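Local coordinates for protein mRNA-capping enzyme subunit alpha (Saccharomyces cerevisiae, PDB 3KYH) that transfers GMP from GTP to the 5'-diphosphate end of nascent mRNA through a covalent lysine-GMP intermediate, the second step of cap formation, at residues C[293-305]-C[373-385]. Residues are numbered along the deposited sequence; the frame is centred on the assembly and turned at random.
Sequences SLYVWQGGADVNS and DKLNGNHTSVVQK
Trp297 and Asn376 make the broadest contact. The Asn376 amide lies over one face of the indole, with the two planes 24° apart. ND2 of Asn376 sits above the middle of the ring system, 3.1 Å from its plane. Asn376 CB also rests over the five-membered ring as a CH-pi contact. Asn378 N meets the same indole at its edge.

Two contacts of polar atoms lie beside it. Asn376 ND2 is 3.0 Å from Asp302 OD1, at the start of helix 302-309. Trp297 O receives a nearly straight CA-H...O contact from His379, with 3.1 Å between that oxygen and His379 CA.

The setting is the C-terminal OB-fold domain of the guanylyltransferase. Strand 293-297 lies between strands 259-263 and 326-331 of an antiparallel sheet. The chain at 375-380 runs past the end of this strand and leads into helix 380-392.

Two apolar pairs add to the contact. Val296 CG1 is 4.4 Å from Val383 CG2 on that helix. With CG anti to its own N (chi1 160°), Leu375 directs its branched end toward helix 302-309, where CD2 meets Val303 CG2 at 4.0 Å. Val296 also sets its CG2 methyl against the hydroxyl oxygen of Thr380. Trp297 and Leu375 also pack on the backbone of another protein chain.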
# COMPACT_ATOMS: atom_id res chain seq x y z
N SER C 293 -47.76 16.60 -1.02
CA SER C 293 -47.48 15.63 0.06
C SER C 293 -46.05 15.64 0.57
O SER C 293 -45.10 15.58 -0.22
CB SER C 293 -47.81 14.21 -0.40
OG SER C 293 -47.27 13.99 -1.69
N LEU C 294 -45.90 15.64 1.88
CA LEU C 294 -44.60 15.83 2.50
C LEU C 294 -44.06 14.52 3.13
O LEU C 294 -44.61 14.01 4.11
CB LEU C 294 -44.61 17.09 3.41
CG LEU C 294 -45.82 17.99 3.75
CD1 LEU C 294 -45.47 19.13 4.69
CD2 LEU C 294 -46.52 18.66 2.56
N TYR C 295 -43.01 13.96 2.52
CA TYR C 295 -42.43 12.66 2.91
C TYR C 295 -41.12 12.74 3.72
O TYR C 295 -40.33 13.67 3.55
CB TYR C 295 -42.17 11.77 1.68
CG TYR C 295 -43.31 11.50 0.69
CD1 TYR C 295 -43.92 12.54 -0.02
CD2 TYR C 295 -43.69 10.18 0.39
CE1 TYR C 295 -44.93 12.29 -0.94
CE2 TYR C 295 -44.70 9.92 -0.55
CZ TYR C 295 -45.32 10.98 -1.22
OH TYR C 295 -46.34 10.76 -2.15
N VAL C 296 -40.88 11.73 4.56
CA VAL C 296 -39.75 11.68 5.49
C VAL C 296 -38.81 10.48 5.28
O VAL C 296 -39.24 9.31 5.34
CB VAL C 296 -40.21 11.72 6.98
CG1 VAL C 296 -40.96 13.04 7.28
CG2 VAL C 296 -41.05 10.49 7.36
N TRP C 297 -37.53 10.77 5.07
CA TRP C 297 -36.57 9.73 4.69
C TRP C 297 -36.22 8.76 5.82
O TRP C 297 -35.90 9.18 6.93
CB TRP C 297 -35.34 10.30 3.96
CG TRP C 297 -34.12 10.61 4.79
CD1 TRP C 297 -33.97 11.66 5.67
CD2 TRP C 297 -32.88 9.89 4.81
NE1 TRP C 297 -32.71 11.63 6.23
CE2 TRP C 297 -32.02 10.55 5.73
CE3 TRP C 297 -32.40 8.75 4.15
CZ2 TRP C 297 -30.72 10.10 6.01
CZ3 TRP C 297 -31.11 8.31 4.41
CH2 TRP C 297 -30.28 8.99 5.34
N GLN C 298 -36.34 7.47 5.52
CA GLN C 298 -36.07 6.38 6.45
C GLN C 298 -34.95 5.50 5.88
O GLN C 298 -34.85 5.32 4.66
CB GLN C 298 -37.34 5.56 6.66
CG GLN C 298 -37.44 4.82 8.00
CD GLN C 298 -38.58 3.79 8.03
OE1 GLN C 298 -38.79 3.04 7.07
NE2 GLN C 298 -39.30 3.73 9.15
N GLY C 299 -34.11 4.97 6.77
CA GLY C 299 -33.01 4.09 6.38
C GLY C 299 -31.88 4.82 5.67
O GLY C 299 -31.26 5.72 6.24
N GLY C 300 -31.62 4.42 4.42
CA GLY C 300 -30.54 4.99 3.59
C GLY C 300 -30.76 4.74 2.11
O GLY C 300 -29.92 4.13 1.44
N ALA C 301 -31.89 5.22 1.60
CA ALA C 301 -32.29 4.97 0.22
C ALA C 301 -32.43 6.23 -0.65
O ALA C 301 -32.58 6.12 -1.87
CB ALA C 301 -33.56 4.12 0.17
N ASP C 302 -32.36 7.40 -0.01
CA ASP C 302 -32.46 8.71 -0.66
C ASP C 302 -31.38 9.00 -1.71
O ASP C 302 -31.68 9.45 -2.82
CB ASP C 302 -32.54 9.82 0.40
CG ASP C 302 -31.88 11.12 -0.03
OD1 ASP C 302 -30.67 11.27 0.22
OD2 ASP C 302 -32.58 12.01 -0.58
N VAL C 303 -30.12 8.78 -1.33
CA VAL C 303 -28.98 8.96 -2.24
C VAL C 303 -29.10 7.96 -3.39
O VAL C 303 -29.10 8.37 -4.55
CB VAL C 303 -27.61 8.87 -1.49
CG1 VAL C 303 -26.42 8.79 -2.47
CG2 VAL C 303 -27.43 10.05 -0.52
N ASN C 304 -29.27 6.68 -3.05
CA ASN C 304 -29.51 5.59 -4.01
C ASN C 304 -30.61 5.87 -5.03
O ASN C 304 -30.59 5.33 -6.14
CB ASN C 304 -29.84 4.31 -3.25
CG ASN C 304 -28.67 3.82 -2.43
OD1 ASN C 304 -27.67 3.35 -2.99
ND2 ASN C 304 -28.77 3.94 -1.11
N SER C 305 -31.58 6.70 -4.62
CA SER C 305 -32.64 7.20 -5.48
C SER C 305 -32.07 8.07 -6.60
O SER C 305 -32.37 7.83 -7.78
CB SER C 305 -33.67 8.02 -4.68
OG SER C 305 -34.05 7.41 -3.46
N ASP C 373 -29.92 24.02 1.03
CA ASP C 373 -28.67 23.70 1.70
C ASP C 373 -28.73 22.41 2.52
O ASP C 373 -27.80 22.09 3.29
CB ASP C 373 -28.24 24.92 2.55
CG ASP C 373 -29.05 25.08 3.84
OD1 ASP C 373 -30.05 25.84 3.80
OD2 ASP C 373 -28.68 24.49 4.88
N LYS C 374 -29.84 21.69 2.36
CA LYS C 374 -30.06 20.40 3.01
C LYS C 374 -30.56 19.37 2.01
O LYS C 374 -31.52 19.62 1.28
CB LYS C 374 -31.05 20.52 4.18
CG LYS C 374 -30.49 21.04 5.49
CD LYS C 374 -31.65 21.54 6.33
CE LYS C 374 -31.21 22.65 7.30
NZ LYS C 374 -30.82 23.92 6.60
N LEU C 375 -29.90 18.20 2.00
CA LEU C 375 -30.26 17.09 1.11
C LEU C 375 -31.74 16.65 1.20
O LEU C 375 -32.53 17.00 0.31
CB LEU C 375 -29.28 15.93 1.27
CG LEU C 375 -29.67 14.53 0.81
CD1 LEU C 375 -30.06 14.53 -0.63
CD2 LEU C 375 -28.51 13.56 1.09
N ASN C 376 -32.09 15.86 2.23
CA ASN C 376 -33.45 15.33 2.34
C ASN C 376 -34.29 16.08 3.36
O ASN C 376 -34.22 17.31 3.40
CB ASN C 376 -33.52 13.79 2.49
CG ASN C 376 -32.39 13.20 3.33
OD1 ASN C 376 -32.09 13.68 4.42
ND2 ASN C 376 -31.80 12.13 2.83
N GLY C 377 -35.07 15.35 4.17
CA GLY C 377 -36.01 15.94 5.12
C GLY C 377 -35.70 15.72 6.59
O GLY C 377 -35.61 16.68 7.35
N ASN C 378 -35.58 14.45 6.99
CA ASN C 378 -35.20 14.01 8.34
C ASN C 378 -35.76 12.65 8.69
O ASN C 378 -36.91 12.34 8.36
CB ASN C 378 -35.58 14.99 9.46
CG ASN C 378 -34.42 15.84 9.92
OD1 ASN C 378 -34.50 17.07 9.87
ND2 ASN C 378 -33.33 15.20 10.36
N HIS C 379 -34.93 11.87 9.38
CA HIS C 379 -35.23 10.47 9.71
C HIS C 379 -36.50 10.37 10.54
O HIS C 379 -36.69 11.17 11.47
CB HIS C 379 -34.02 9.80 10.38
CG HIS C 379 -34.22 8.34 10.67
ND1 HIS C 379 -33.58 7.71 11.72
CD2 HIS C 379 -34.99 7.40 10.08
CE1 HIS C 379 -33.94 6.44 11.75
NE2 HIS C 379 -34.80 6.23 10.77
N THR C 380 -37.37 9.43 10.16
CA THR C 380 -38.69 9.21 10.76
C THR C 380 -38.63 9.40 12.28
O THR C 380 -39.27 10.31 12.82
CB THR C 380 -39.31 7.83 10.33
OG1 THR C 380 -39.46 7.80 8.89
CG2 THR C 380 -40.68 7.58 10.98
N SER C 381 -37.78 8.60 12.93
CA SER C 381 -37.47 8.72 14.36
C SER C 381 -37.06 10.13 14.77
O SER C 381 -37.70 10.74 15.64
CB SER C 381 -36.37 7.72 14.73
OG SER C 381 -35.17 8.00 14.04
N VAL C 382 -36.02 10.67 14.12
CA VAL C 382 -35.48 12.01 14.40
C VAL C 382 -36.49 13.13 14.03
O VAL C 382 -36.20 14.32 14.19
CB VAL C 382 -34.04 12.21 13.75
CG1 VAL C 382 -33.27 13.37 14.39
CG2 VAL C 382 -33.19 10.94 13.88
N VAL C 383 -37.68 12.73 13.57
CA VAL C 383 -38.79 13.65 13.30
C VAL C 383 -39.85 13.49 14.40
O VAL C 383 -40.33 14.48 14.98
CB VAL C 383 -39.42 13.42 11.88
CG1 VAL C 383 -40.81 14.05 11.73
CG2 VAL C 383 -38.50 13.96 10.80
N GLN C 384 -40.19 12.22 14.68
CA GLN C 384 -41.17 11.84 15.70
C GLN C 384 -40.99 12.69 16.96
O GLN C 384 -41.90 13.43 17.33
CB GLN C 384 -41.11 10.32 15.97
CG GLN C 384 -42.29 9.75 16.77
CD GLN C 384 -42.80 8.39 16.28
OE1 GLN C 384 -43.43 7.64 17.04
NE2 GLN C 384 -42.56 8.08 15.00
N LYS C 385 -39.78 12.68 17.51
CA LYS C 385 -39.38 13.46 18.70
C LYS C 385 -39.81 14.94 18.74
O LYS C 385 -39.95 15.51 19.83
CB LYS C 385 -37.87 13.36 18.89
CG LYS C 385 -37.35 11.98 19.26
CD LYS C 385 -37.20 11.79 20.76
CE LYS C 385 -38.42 11.11 21.38
NZ LYS C 385 -38.34 11.08 22.86